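Long-range contacts in acyl-ACP thioesterase (PDB 2ESS), which probably hydrolyses the thioester of fatty acyl-acyl carrier proteins to release free fatty acids: residues A[6-11]-A[80-85]; A[56-61]-A[116-121]; A[60-65]-A[204-209]; A[208-213]-A[238-243]. One frame throughout, in Å; residues are numbered along the deposited sequence. Where two conformers were deposited one is given.

Contact 1 (A[6-11]-A[80-85]); sequences NKIGTY and SVQTWV
Tyr11 and Thr83 meet on the helix-covered face of an antiparallel strand pair, where Val81 and Thr83 are buried and the methyl CG2 of Thr83 lies in the plane of the phenol ring, at its edge, 3.8 Å from Tyr11 CE2. CG of the tyrosine lies beside the backbone N (chi1 -53°), and the ring reaches back along the strand, which carries its hydroxyl over Gly9; a side chain on Gly9 would run into it. Four backbone hydrogen bonds join the strands through the pairs Gly9-Thr83 and Tyr11-Val81, the shortest from Tyr11 N to Val81 O at 2.8 Å. The other face is the solvent side. There the exposed Thr10 lies alongside the partly exposed Gln82, its OG1 3.4 Å from Gln82 CG, and Ile8, also partly exposed, crosses the base of the same glutamine, CG2 to Gln82 CB 3.7 Å. Past Ile8 the direct ladder stops, and a water takes over by donating to Lys7 O and accepting from Val85 N. Strand 9-14 is one of the two outermost strands of the sheet within this chain; strand 78-88 is flanked on its other side by strand 92-100, while helix 28-45 covers the tyrosine face, bringing Leu35 to Val81 and Cys38, Phe41 and His42 to Tyr11.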
loop_
_atom_site.group_PDB
_atom_site.type_symbol
_atom_site.label_atom_id
_atom_site.label_comp_id
_atom_site.label_asym_id
_atom_site.label_seq_id
_atom_site.Cartn_x
_atom_site.Cartn_y
_atom_site.Cartn_z
ATOM N N ASN A 6 -26.108 14.803 7.305
ATOM C CA ASN A 6 -25.756 13.985 8.493
ATOM C C ASN A 6 -25.521 12.473 8.237
ATOM O O ASN A 6 -24.918 11.787 9.051
ATOM C CB ASN A 6 -26.846 14.127 9.570
ATOM C CG ASN A 6 -26.826 15.475 10.275
ATOM O OD1 ASN A 6 -25.781 16.124 10.403
ATOM N ND2 ASN A 6 -27.990 15.892 10.759
ATOM N N LYS A 7 -26.007 11.974 7.110
ATOM C CA LYS A 7 -25.827 10.576 6.712
ATOM C C LYS A 7 -24.520 10.328 5.968
ATOM O O LYS A 7 -24.205 9.198 5.656
ATOM C CB LYS A 7 -26.978 10.163 5.806
ATOM C CG LYS A 7 -28.334 10.302 6.462
ATOM C CD LYS A 7 -29.436 10.333 5.452
ATOM C CE LYS A 7 -30.797 10.280 6.128
ATOM N NZ LYS A 7 -31.873 10.073 5.123
ATOM N N ILE A 8 -23.789 11.396 5.665
ATOM C CA ILE A 8 -22.492 11.348 4.981
ATOM C C ILE A 8 -21.338 11.216 5.979
ATOM O O ILE A 8 -21.281 11.903 6.985
ATOM C CB ILE A 8 -22.286 12.611 4.066
ATOM C CG1 ILE A 8 -23.426 12.703 3.052
ATOM C CG2 ILE A 8 -20.948 12.547 3.349
ATOM C CD1 ILE A 8 -23.567 14.076 2.379
ATOM N N GLY A 9 -20.439 10.284 5.723
ATOM C CA GLY A 9 -19.192 10.216 6.424
ATOM C C GLY A 9 -18.119 10.927 5.616
ATOM O O GLY A 9 -18.000 10.707 4.409
ATOM N N THR A 10 -17.300 11.718 6.293
ATOM C CA THR A 10 -16.181 12.454 5.675
ATOM C C THR A 10 -14.857 12.123 6.353
ATOM O O THR A 10 -14.740 12.214 7.557
ATOM C CB THR A 10 -16.390 14.012 5.768
ATOM O OG1 THR A 10 -17.708 14.359 5.311
ATOM C CG2 THR A 10 -15.300 14.772 4.955
ATOM N N TYR A 11 -13.851 11.756 5.571
ATOM C CA TYR A 11 -12.597 11.225 6.090
ATOM C C TYR A 11 -11.451 11.961 5.439
ATOM O O TYR A 11 -11.490 12.206 4.248
ATOM C CB TYR A 11 -12.528 9.711 5.845
ATOM C CG TYR A 11 -13.763 9.035 6.401
ATOM C CD1 TYR A 11 -13.926 8.824 7.761
ATOM C CD2 TYR A 11 -14.826 8.707 5.566
ATOM C CE1 TYR A 11 -15.091 8.260 8.254
ATOM C CE2 TYR A 11 -15.998 8.136 6.062
ATOM C CZ TYR A 11 -16.126 7.909 7.393
ATOM O OH TYR A 11 -17.309 7.349 7.837
ATOM N N SER A 80 -9.874 14.573 0.889
ATOM C CA SER A 80 -10.865 13.874 1.699
ATOM C C SER A 80 -11.818 13.059 0.845
ATOM O O SER A 80 -11.938 13.276 -0.379
ATOM C CB SER A 80 -11.606 14.868 2.606
ATOM O OG SER A 80 -12.259 15.801 1.821
ATOM N N VAL A 81 -12.452 12.108 1.515
ATOM C CA VAL A 81 -13.426 11.233 0.908
ATOM C C VAL A 81 -14.733 11.380 1.683
ATOM O O VAL A 81 -14.757 11.334 2.930
ATOM C CB VAL A 81 -12.934 9.785 0.947
ATOM C CG1 VAL A 81 -14.022 8.810 0.434
ATOM C CG2 VAL A 81 -11.613 9.642 0.197
ATOM N N GLN A 82 -15.820 11.554 0.949
ATOM C CA GLN A 82 -17.167 11.492 1.516
ATOM C C GLN A 82 -17.812 10.226 0.961
ATOM O O GLN A 82 -17.587 9.864 -0.187
ATOM C CB GLN A 82 -17.996 12.709 1.129
ATOM C CG GLN A 82 -17.676 13.953 1.922
ATOM C CD GLN A 82 -18.297 15.177 1.333
ATOM O OE1 GLN A 82 -18.781 15.163 0.212
ATOM N NE2 GLN A 82 -18.287 16.243 2.085
ATOM N N THR A 83 -18.632 9.583 1.779
ATOM C CA THR A 83 -19.328 8.378 1.373
ATOM C C THR A 83 -20.694 8.305 2.050
ATOM O O THR A 83 -20.906 8.833 3.150
ATOM C CB THR A 83 -18.471 7.127 1.689
ATOM O OG1 THR A 83 -19.123 5.988 1.141
ATOM C CG2 THR A 83 -18.217 6.979 3.203
ATOM N N TRP A 84 -21.615 7.638 1.372
ATOM C CA TRP A 84 -22.980 7.541 1.812
ATOM C C TRP A 84 -23.633 6.394 1.050
ATOM O O TRP A 84 -23.158 5.991 -0.020
ATOM C CB TRP A 84 -23.735 8.864 1.542
ATOM C CG TRP A 84 -23.838 9.222 0.107
ATOM C CD1 TRP A 84 -24.843 8.890 -0.753
ATOM C CD2 TRP A 84 -22.884 9.964 -0.653
ATOM N NE1 TRP A 84 -24.565 9.373 -2.004
ATOM C CE2 TRP A 84 -23.367 10.042 -1.965
ATOM C CE3 TRP A 84 -21.654 10.560 -0.346
ATOM C CZ2 TRP A 84 -22.686 10.712 -2.965
ATOM C CZ3 TRP A 84 -20.977 11.214 -1.332
ATOM C CH2 TRP A 84 -21.491 11.287 -2.634
ATOM N N VAL A 85 -24.703 5.880 1.627
ATOM C CA VAL A 85 -25.552 4.873 1.022
ATOM C C VAL A 85 -26.597 5.526 0.172
ATOM O O VAL A 85 -27.374 6.328 0.657
ATOM C CB VAL A 85 -26.241 3.992 2.106
ATOM C CG1 VAL A 85 -27.202 2.953 1.481
ATOM C CG2 VAL A 85 -25.190 3.284 2.945
HETATM O O HOH W 1 -25.401 7.053 4.154
#

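Contact 2 (A[56-61]-A[116-121]); sequences DNYTWV and MINLNT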
loop_
_atom_site.group_PDB
_atom_site.type_symbol
_atom_site.label_atom_id
_atom_site.label_comp_id
_atom_site.label_asym_id
_atom_site.label_seq_id
_atom_site.Cartn_x
_atom_site.Cartn_y
_atom_site.Cartn_z
ATOM N N ASP A 56 -25.191 -12.429 12.464
ATOM C CA ASP A 56 -26.401 -13.135 11.976
ATOM C C ASP A 56 -26.181 -14.016 10.762
ATOM O O ASP A 56 -27.140 -14.472 10.157
ATOM C CB ASP A 56 -27.473 -12.125 11.660
ATOM C CG ASP A 56 -28.101 -11.579 12.906
ATOM O OD1 ASP A 56 -28.610 -12.385 13.715
ATOM O OD2 ASP A 56 -28.088 -10.346 13.064
ATOM N N ASN A 57 -24.918 -14.274 10.474
ATOM C CA ASN A 57 -24.480 -15.214 9.436
ATOM C C ASN A 57 -24.557 -14.689 8.014
ATOM O O ASN A 57 -24.717 -15.480 7.069
ATOM C CB ASN A 57 -25.174 -16.588 9.508
ATOM C CG ASN A 57 -24.220 -17.736 9.197
ATOM O OD1 ASN A 57 -23.007 -17.610 9.363
ATOM N ND2 ASN A 57 -24.771 -18.866 8.766
ATOM N N TYR A 58 -24.461 -13.370 7.878
ATOM C CA TYR A 58 -24.343 -12.720 6.582
ATOM C C TYR A 58 -23.013 -12.034 6.469
ATOM O O TYR A 58 -22.298 -11.839 7.478
ATOM C CB TYR A 58 -25.461 -11.709 6.397
ATOM C CG TYR A 58 -26.776 -12.372 6.378
ATOM C CD1 TYR A 58 -27.222 -13.008 5.229
ATOM C CD2 TYR A 58 -27.570 -12.416 7.508
ATOM C CE1 TYR A 58 -28.431 -13.654 5.201
ATOM C CE2 TYR A 58 -28.775 -13.078 7.493
ATOM C CZ TYR A 58 -29.204 -13.683 6.334
ATOM O OH TYR A 58 -30.411 -14.337 6.298
ATOM N N THR A 59 -22.650 -11.666 5.232
ATOM C CA THR A 59 -21.535 -10.750 5.044
ATOM C C THR A 59 -21.767 -9.910 3.788
ATOM O O THR A 59 -22.694 -10.167 3.039
ATOM C CB THR A 59 -20.141 -11.451 4.977
ATOM O OG1 THR A 59 -19.134 -10.477 5.199
ATOM C CG2 THR A 59 -19.905 -12.128 3.589
ATOM N N TRP A 60 -20.941 -8.890 3.613
ATOM C CA TRP A 60 -20.951 -8.035 2.440
ATOM C C TRP A 60 -19.872 -8.480 1.480
ATOM O O TRP A 60 -18.778 -8.830 1.925
ATOM C CB TRP A 60 -20.613 -6.602 2.842
ATOM C CG TRP A 60 -21.650 -5.906 3.658
ATOM C CD1 TRP A 60 -21.508 -5.450 4.938
ATOM C CD2 TRP A 60 -22.954 -5.498 3.230
ATOM N NE1 TRP A 60 -22.657 -4.812 5.345
ATOM C CE2 TRP A 60 -23.549 -4.798 4.307
ATOM C CE3 TRP A 60 -23.665 -5.616 2.030
ATOM C CZ2 TRP A 60 -24.845 -4.291 4.238
ATOM C CZ3 TRP A 60 -24.947 -5.090 1.955
ATOM C CH2 TRP A 60 -25.525 -4.446 3.057
ATOM N N VAL A 61 -20.189 -8.467 0.181
ATOM C CA VAL A 61 -19.174 -8.709 -0.845
ATOM C C VAL A 61 -19.252 -7.624 -1.903
ATOM O O VAL A 61 -20.312 -7.283 -2.365
ATOM C CB VAL A 61 -19.279 -10.118 -1.494
ATOM C CG1 VAL A 61 -18.848 -11.189 -0.504
ATOM C CG2 VAL A 61 -20.678 -10.398 -2.004
HETATM N N MSE A 116 -25.126 -8.797 -0.316
HETATM C CA MSE A 116 -25.151 -9.454 1.003
HETATM C C MSE A 116 -25.407 -10.942 0.823
HETATM O O MSE A 116 -26.370 -11.311 0.190
HETATM C CB MSE A 116 -26.220 -8.883 1.893
HETATM C CG MSE A 116 -26.361 -9.715 3.147
HETATM SE SE MSE A 116 -27.337 -8.844 4.533
HETATM C CE MSE A 116 -28.344 -7.211 3.328
ATOM N N ILE A 117 -24.543 -11.786 1.357
ATOM C CA ILE A 117 -24.703 -13.230 1.177
ATOM C C ILE A 117 -24.741 -13.942 2.520
ATOM O O ILE A 117 -24.075 -13.520 3.485
ATOM C CB ILE A 117 -23.580 -13.856 0.287
ATOM C CG1 ILE A 117 -22.227 -13.842 0.972
ATOM C CG2 ILE A 117 -23.451 -13.118 -1.061
ATOM C CD1 ILE A 117 -21.316 -14.924 0.464
ATOM N N ASN A 118 -25.527 -15.013 2.565
ATOM C CA ASN A 118 -25.545 -15.916 3.695
ATOM C C ASN A 118 -24.238 -16.689 3.737
ATOM O O ASN A 118 -23.781 -17.216 2.718
ATOM C CB ASN A 118 -26.745 -16.851 3.588
ATOM C CG ASN A 118 -26.867 -17.759 4.780
ATOM O OD1 ASN A 118 -26.095 -18.681 4.931
ATOM N ND2 ASN A 118 -27.823 -17.490 5.629
ATOM N N LEU A 119 -23.602 -16.750 4.903
ATOM C CA LEU A 119 -22.292 -17.416 5.008
ATOM C C LEU A 119 -22.331 -18.966 5.036
ATOM O O LEU A 119 -21.311 -19.621 4.822
ATOM C CB LEU A 119 -21.553 -16.925 6.247
ATOM C CG LEU A 119 -21.078 -15.492 6.293
ATOM C CD1 LEU A 119 -20.484 -15.218 7.719
ATOM C CD2 LEU A 119 -20.046 -15.151 5.198
ATOM N N ASN A 120 -23.469 -19.562 5.331
ATOM C CA ASN A 120 -23.548 -21.013 5.318
ATOM C C ASN A 120 -23.656 -21.539 3.889
ATOM O O ASN A 120 -22.963 -22.486 3.502
ATOM C CB ASN A 120 -24.740 -21.529 6.118
ATOM C CG ASN A 120 -24.422 -21.712 7.608
ATOM O OD1 ASN A 120 -23.395 -21.250 8.108
ATOM N ND2 ASN A 120 -25.322 -22.380 8.320
ATOM N N THR A 121 -24.548 -20.927 3.130
ATOM C CA THR A 121 -24.996 -21.485 1.876
ATOM C C THR A 121 -24.286 -20.815 0.706
ATOM O O THR A 121 -24.391 -21.286 -0.419
ATOM C CB THR A 121 -26.497 -21.231 1.716
ATOM O OG1 THR A 121 -26.717 -19.823 1.751
ATOM C CG2 THR A 121 -27.276 -21.897 2.816
HETATM O O HOH W 2 -27.825 -18.657 8.406
#
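OD1 of Asn118, whose residue pairs with Tyr58 across the strands, is gripped by Asn120 N at 2.8 Å and Thr121 N at 3.3 Å from opposite faces of its amide plane; the first bond makes an Asx turn, the second an Asx motif. An alanine here is likely to leave both N-H groups without their acceptor and the turn free to shift. Next to it, Leu119 N donates almost straight (175°) to Asn57 O at 2.7 Å. Asn57 ND2 points at Asn120 OD1 from above that carbonyl's plane, and it shares a water with Asn118 ND2. Two methyls press tightly, Thr59 CG2 and Leu119 CD2, 3.4 Å apart. On the opposite sheet face, selenomethionine Met116 makes Met-aromatic contacts: SE sits obliquely by the Tyr58 ring, 4.6 Å from its centroid, and farther off above the face of the Trp60 six-membered ring. The contact ends the pairing of strands 58-69 and 106-118; helix 50-55, closed by a Schellman motif at Asn57, packs its Leu53 on Trp60 and Met116.

Contact 3 (A[60-65]-A[204-209]); sequences WVLSRL and MAYVAE
Leu62 and Tyr206 are brought together by their first torsions: the leucine turns CG opposite its backbone N (chi1 178°), and the tyrosine keeps CG beside its own N (chi1 -68°), so that Leu62 CD2 comes obliquely against the ring, 3.7 Å from Tyr206 CE2. The phenol oxygen is held elsewhere, bonding to Ser178 O. With an alanine in place of Tyr206, Leu62 CD2 would probably face a gap and Ser178 O would lose its hydroxyl partner. Backbone bonds zip the strands together beyond this pair: Tyr206 N to Ser63 O at 2.9 Å, then a reciprocal pair between Leu65 and selenomethionine Met204, whose N reaches Leu65 O at 2.8 Å. Where the chains part, a water donates to both Leu62 O and Tyr206 O and bridges them. A second water donates to Met204 O and accepts from Arg64 NH1 in the guanidinium plane; the same NH1 lies 3.5 Å from Ala205 CB. Ser63 and Arg64 form a classic beta bulge opposite Val113. The contact thus seams the N-terminal and C-terminal hot-dog halves into one sheet: strand 106-118 flanks strand 58-69, strand 238-247 flanks strand 199-206, and helix 178-186 packs against Met204, whose bent chain meets Tyr181, Ile182 and Ile185, and against Tyr206 through Ile182.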
loop_
_atom_site.group_PDB
_atom_site.type_symbol
_atom_site.label_atom_id
_atom_site.label_comp_id
_atom_site.label_asym_id
_atom_site.label_seq_id
_atom_site.Cartn_x
_atom_site.Cartn_y
_atom_site.Cartn_z
ATOM N N TRP A 60 -20.941 -8.890 3.613
ATOM C CA TRP A 60 -20.951 -8.035 2.440
ATOM C C TRP A 60 -19.872 -8.480 1.480
ATOM O O TRP A 60 -18.778 -8.830 1.925
ATOM C CB TRP A 60 -20.613 -6.602 2.842
ATOM C CG TRP A 60 -21.650 -5.906 3.658
ATOM C CD1 TRP A 60 -21.508 -5.450 4.938
ATOM C CD2 TRP A 60 -22.954 -5.498 3.230
ATOM N NE1 TRP A 60 -22.657 -4.812 5.345
ATOM C CE2 TRP A 60 -23.549 -4.798 4.307
ATOM C CE3 TRP A 60 -23.665 -5.616 2.030
ATOM C CZ2 TRP A 60 -24.845 -4.291 4.238
ATOM C CZ3 TRP A 60 -24.947 -5.090 1.955
ATOM C CH2 TRP A 60 -25.525 -4.446 3.057
ATOM N N VAL A 61 -20.189 -8.467 0.181
ATOM C CA VAL A 61 -19.174 -8.709 -0.845
ATOM C C VAL A 61 -19.252 -7.624 -1.903
ATOM O O VAL A 61 -20.312 -7.283 -2.365
ATOM C CB VAL A 61 -19.279 -10.118 -1.494
ATOM C CG1 VAL A 61 -18.848 -11.189 -0.504
ATOM C CG2 VAL A 61 -20.678 -10.398 -2.004
ATOM N N LEU A 62 -18.088 -7.095 -2.266
ATOM C CA LEU A 62 -17.964 -6.055 -3.266
ATOM C C LEU A 62 -18.083 -6.701 -4.629
ATOM O O LEU A 62 -17.291 -7.587 -4.975
ATOM C CB LEU A 62 -16.602 -5.355 -3.170
ATOM C CG LEU A 62 -16.295 -4.246 -4.194
ATOM C CD1 LEU A 62 -17.328 -3.097 -4.101
ATOM C CD2 LEU A 62 -14.858 -3.734 -3.955
ATOM N N SER A 63 -19.028 -6.194 -5.414
ATOM C CA SER A 63 -19.326 -6.722 -6.746
ATOM C C SER A 63 -18.763 -5.818 -7.847
ATOM O O SER A 63 -18.161 -6.292 -8.788
ATOM C CB SER A 63 -20.843 -6.876 -6.927
ATOM O OG SER A 63 -21.393 -7.663 -5.898
ATOM N N ARG A 64 -19.006 -4.526 -7.731
ATOM C CA ARG A 64 -18.624 -3.550 -8.756
ATOM C C ARG A 64 -18.090 -2.253 -8.111
ATOM O O ARG A 64 -18.550 -1.826 -7.065
ATOM C CB ARG A 64 -19.794 -3.189 -9.648
ATOM C CG ARG A 64 -20.461 -4.293 -10.393
ATOM C CD ARG A 64 -21.347 -3.743 -11.562
ATOM N NE ARG A 64 -22.044 -4.840 -12.264
ATOM C CZ ARG A 64 -21.447 -5.665 -13.117
ATOM N NH1 ARG A 64 -20.157 -5.517 -13.435
ATOM N NH2 ARG A 64 -22.137 -6.642 -13.664
ATOM N N LEU A 65 -17.123 -1.638 -8.772
ATOM C CA LEU A 65 -16.549 -0.346 -8.364
ATOM C C LEU A 65 -16.295 0.493 -9.612
ATOM O O LEU A 65 -15.647 -0.006 -10.539
ATOM C CB LEU A 65 -15.249 -0.569 -7.608
ATOM C CG LEU A 65 -14.478 0.638 -7.094
ATOM C CD1 LEU A 65 -15.334 1.508 -6.096
ATOM C CD2 LEU A 65 -13.180 0.191 -6.495
HETATM N N MSE A 204 -14.030 -1.815 -12.017
HETATM C CA MSE A 204 -13.689 -3.179 -11.626
HETATM C C MSE A 204 -14.997 -3.928 -11.453
HETATM O O MSE A 204 -15.991 -3.372 -10.907
HETATM C CB MSE A 204 -13.000 -3.194 -10.281
HETATM C CG MSE A 204 -11.620 -2.588 -10.303
HETATM SE SE MSE A 204 -10.424 -3.738 -11.454
HETATM C CE MSE A 204 -10.691 -5.605 -10.783
ATOM N N ALA A 205 -14.994 -5.173 -11.927
ATOM C CA ALA A 205 -16.052 -6.149 -11.620
ATOM C C ALA A 205 -15.397 -7.373 -11.002
ATOM O O ALA A 205 -14.514 -7.975 -11.596
ATOM C CB ALA A 205 -16.813 -6.545 -12.887
ATOM N N TYR A 206 -15.859 -7.769 -9.830
ATOM C CA TYR A 206 -15.183 -8.835 -9.068
ATOM C C TYR A 206 -16.054 -10.041 -9.230
ATOM O O TYR A 206 -17.190 -10.079 -8.753
ATOM C CB TYR A 206 -15.011 -8.445 -7.594
ATOM C CG TYR A 206 -14.035 -7.315 -7.427
ATOM C CD1 TYR A 206 -12.652 -7.558 -7.497
ATOM C CD2 TYR A 206 -14.465 -6.015 -7.260
ATOM C CE1 TYR A 206 -11.727 -6.525 -7.402
ATOM C CE2 TYR A 206 -13.531 -4.977 -7.146
ATOM C CZ TYR A 206 -12.184 -5.242 -7.200
ATOM O OH TYR A 206 -11.284 -4.204 -7.097
ATOM N N VAL A 207 -15.539 -11.016 -9.955
ATOM C CA VAL A 207 -16.336 -12.157 -10.379
ATOM C C VAL A 207 -16.142 -13.402 -9.500
ATOM O O VAL A 207 -17.091 -14.104 -9.202
ATOM C CB VAL A 207 -16.058 -12.464 -11.860
ATOM C CG1 VAL A 207 -16.943 -13.623 -12.360
ATOM C CG2 VAL A 207 -16.248 -11.178 -12.685
ATOM N N ALA A 208 -14.907 -13.686 -9.128
ATOM C CA ALA A 208 -14.560 -14.908 -8.433
ATOM C C ALA A 208 -13.215 -14.694 -7.770
ATOM O O ALA A 208 -12.542 -13.678 -8.023
ATOM C CB ALA A 208 -14.501 -16.060 -9.371
ATOM N N GLU A 209 -12.822 -15.647 -6.934
ATOM C CA GLU A 209 -11.647 -15.515 -6.088
ATOM C C GLU A 209 -10.471 -16.239 -6.683
ATOM O O GLU A 209 -10.638 -17.232 -7.369
ATOM C CB GLU A 209 -11.914 -16.066 -4.676
ATOM C CG GLU A 209 -13.042 -15.408 -3.949
ATOM C CD GLU A 209 -12.787 -13.935 -3.537
ATOM O OE1 GLU A 209 -11.768 -13.329 -3.947
ATOM O OE2 GLU A 209 -13.628 -13.372 -2.787
HETATM O O HOH W 3 -17.673 -10.371 -5.895
HETATM O O HOH W 4 -18.215 -3.473 -12.655
#

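Contact 4 (A[208-213]-A[238-243]); sequences AESYFG and EVVCRS
The flat peptide carbonyl of Val240 receives Ala208 N at 3.1 Å from a point 27° out of its plane, with a bent C=O...N angle of 120°. Val207 N probably binds the same oxygen, so two successive N-H groups would grip it where strand 199-206 runs out into a loop of the C-terminal hot-dog domain, beside the classic beta bulge that Val240 and Cys241 form opposite Val232 on strand 227-234. Ala208 lays its methyl against the neighbouring peptide, CB to Val239 O at 3.6 Å, whereas its own carbonyl oxygen comes 3.2 Å from Val240 O without a bond, since both are acceptors. The loop then runs past the Val240 side chain, whose CB points toward it and whose CG1 meets Glu209 O at 3.8 Å. The side chain of Glu209 touches His175, a ligand of a bound calcium ion, which places this loop beside the metal site. Ser210 is buried; its hydroxyl is paired with Tyr181 OH of helix 178-186 and at the same time rests on both branches of the valine, with OG 3.3 Å from Val240 CG1 and 3.6 Å from Val240 CG2.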
loop_
_atom_site.group_PDB
_atom_site.type_symbol
_atom_site.label_atom_id
_atom_site.label_comp_id
_atom_site.label_asym_id
_atom_site.label_seq_id
_atom_site.Cartn_x
_atom_site.Cartn_y
_atom_site.Cartn_z
ATOM N N ALA A 208 -14.907 -13.686 -9.128
ATOM C CA ALA A 208 -14.560 -14.908 -8.433
ATOM C C ALA A 208 -13.215 -14.694 -7.770
ATOM O O ALA A 208 -12.542 -13.678 -8.023
ATOM C CB ALA A 208 -14.501 -16.060 -9.371
ATOM N N GLU A 209 -12.822 -15.647 -6.934
ATOM C CA GLU A 209 -11.647 -15.515 -6.088
ATOM C C GLU A 209 -10.471 -16.239 -6.683
ATOM O O GLU A 209 -10.638 -17.232 -7.369
ATOM C CB GLU A 209 -11.914 -16.066 -4.676
ATOM C CG GLU A 209 -13.042 -15.408 -3.949
ATOM C CD GLU A 209 -12.787 -13.935 -3.537
ATOM O OE1 GLU A 209 -11.768 -13.329 -3.947
ATOM O OE2 GLU A 209 -13.628 -13.372 -2.787
ATOM N N SER A 210 -9.280 -15.707 -6.402
ATOM C CA SER A 210 -7.997 -16.332 -6.721
ATOM C C SER A 210 -7.238 -16.549 -5.424
ATOM O O SER A 210 -7.393 -15.779 -4.472
ATOM C CB SER A 210 -7.145 -15.416 -7.604
ATOM O OG SER A 210 -7.790 -15.225 -8.835
ATOM N N TYR A 211 -6.394 -17.569 -5.427
ATOM C CA TYR A 211 -5.649 -17.995 -4.255
ATOM C C TYR A 211 -4.141 -17.955 -4.536
ATOM O O TYR A 211 -3.689 -17.832 -5.697
ATOM C CB TYR A 211 -6.058 -19.413 -3.903
ATOM C CG TYR A 211 -7.553 -19.533 -3.760
ATOM C CD1 TYR A 211 -8.193 -19.075 -2.632
ATOM C CD2 TYR A 211 -8.328 -20.056 -4.786
ATOM C CE1 TYR A 211 -9.591 -19.159 -2.507
ATOM C CE2 TYR A 211 -9.721 -20.143 -4.676
ATOM C CZ TYR A 211 -10.338 -19.691 -3.539
ATOM O OH TYR A 211 -11.699 -19.784 -3.431
ATOM N N PHE A 212 -3.376 -18.104 -3.471
ATOM C CA PHE A 212 -1.923 -18.140 -3.579
ATOM C C PHE A 212 -1.489 -19.239 -4.531
ATOM O O PHE A 212 -1.973 -20.360 -4.438
ATOM C CB PHE A 212 -1.281 -18.401 -2.215
ATOM C CG PHE A 212 0.197 -18.657 -2.300
ATOM C CD1 PHE A 212 0.687 -19.953 -2.543
ATOM C CD2 PHE A 212 1.082 -17.614 -2.164
ATOM C CE1 PHE A 212 2.064 -20.199 -2.660
ATOM C CE2 PHE A 212 2.453 -17.831 -2.272
ATOM C CZ PHE A 212 2.952 -19.130 -2.515
ATOM N N GLY A 213 -0.550 -18.928 -5.419
ATOM C CA GLY A 213 -0.086 -19.892 -6.400
ATOM C C GLY A 213 -0.884 -19.996 -7.696
ATOM O O GLY A 213 -0.393 -20.607 -8.656
ATOM N N GLU A 238 -11.138 -19.639 -15.861
ATOM C CA GLU A 238 -12.161 -19.081 -15.012
ATOM C C GLU A 238 -11.960 -17.611 -14.816
ATOM O O GLU A 238 -10.933 -17.213 -14.279
ATOM C CB GLU A 238 -12.103 -19.727 -13.658
ATOM C CG GLU A 238 -11.842 -21.180 -13.695
ATOM C CD GLU A 238 -11.536 -21.682 -12.333
ATOM O OE1 GLU A 238 -12.259 -21.260 -11.388
ATOM O OE2 GLU A 238 -10.579 -22.476 -12.221
ATOM N N VAL A 239 -12.951 -16.800 -15.184
ATOM C CA VAL A 239 -12.836 -15.361 -14.995
ATOM C C VAL A 239 -12.900 -14.996 -13.522
ATOM O O VAL A 239 -13.835 -15.393 -12.817
ATOM C CB VAL A 239 -13.891 -14.585 -15.778
ATOM C CG1 VAL A 239 -13.828 -13.108 -15.443
ATOM C CG2 VAL A 239 -13.689 -14.801 -17.288
ATOM N N VAL A 240 -11.906 -14.242 -13.052
ATOM C CA VAL A 240 -11.938 -13.732 -11.678
ATOM C C VAL A 240 -12.309 -12.250 -11.574
ATOM O O VAL A 240 -12.924 -11.839 -10.587
ATOM C CB VAL A 240 -10.630 -14.037 -10.886
ATOM C CG1 VAL A 240 -10.485 -15.575 -10.769
ATOM C CG2 VAL A 240 -9.392 -13.381 -11.539
ATOM N N CYS A 241 -11.921 -11.443 -12.552
ATOM C CA CYS A 241 -12.421 -10.070 -12.591
ATOM C C CYS A 241 -12.358 -9.512 -13.985
ATOM O O CYS A 241 -11.699 -10.072 -14.849
ATOM C CB CYS A 241 -11.701 -9.183 -11.598
ATOM S SG CYS A 241 -9.984 -9.003 -11.834
ATOM N N ARG A 242 -13.072 -8.406 -14.185
ATOM C CA ARG A 242 -13.052 -7.629 -15.406
ATOM C C ARG A 242 -12.890 -6.177 -14.999
ATOM O O ARG A 242 -13.221 -5.789 -13.844
ATOM C CB ARG A 242 -14.334 -7.836 -16.241
ATOM C CG ARG A 242 -14.413 -9.218 -16.852
ATOM C CD ARG A 242 -15.629 -9.448 -17.758
ATOM N NE ARG A 242 -16.714 -9.810 -16.901
ATOM C CZ ARG A 242 -17.180 -11.035 -16.718
ATOM N NH1 ARG A 242 -16.717 -12.089 -17.383
ATOM N NH2 ARG A 242 -18.155 -11.176 -15.849
ATOM N N SER A 243 -12.381 -5.391 -15.951
ATOM C CA SER A 243 -12.064 -4.005 -15.736
ATOM C C SER A 243 -12.250 -3.210 -17.007
ATOM O O SER A 243 -12.137 -3.730 -18.123
ATOM C CB SER A 243 -10.625 -3.874 -15.208
ATOM O OG SER A 243 -10.239 -2.523 -15.033
#

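All four contacts reach one antiparallel sheet built from two hot-dog halves, three as strand pairs and contact 4 as a loop against a strand. Contact 3, about 8 Å from the chain centre, is the most central and joins the halves; like contacts 1 and 4 it is partly buried, whereas contact 2, about 20 Å out, lies at the surface. Contacts 2 and 3 share Trp60 and Val61 of strand 58-69; both have ladder bonds and bridging water, but contact 2 adds side-chain amide bonds, an Asx turn and Met-aromatic packing. Contact 4 follows contact 3 through Ala208 and Glu209, with a single direct hydrogen bond. Contact 1, about 30 Å from contact 4 between centres, is a regular edge-strand ladder.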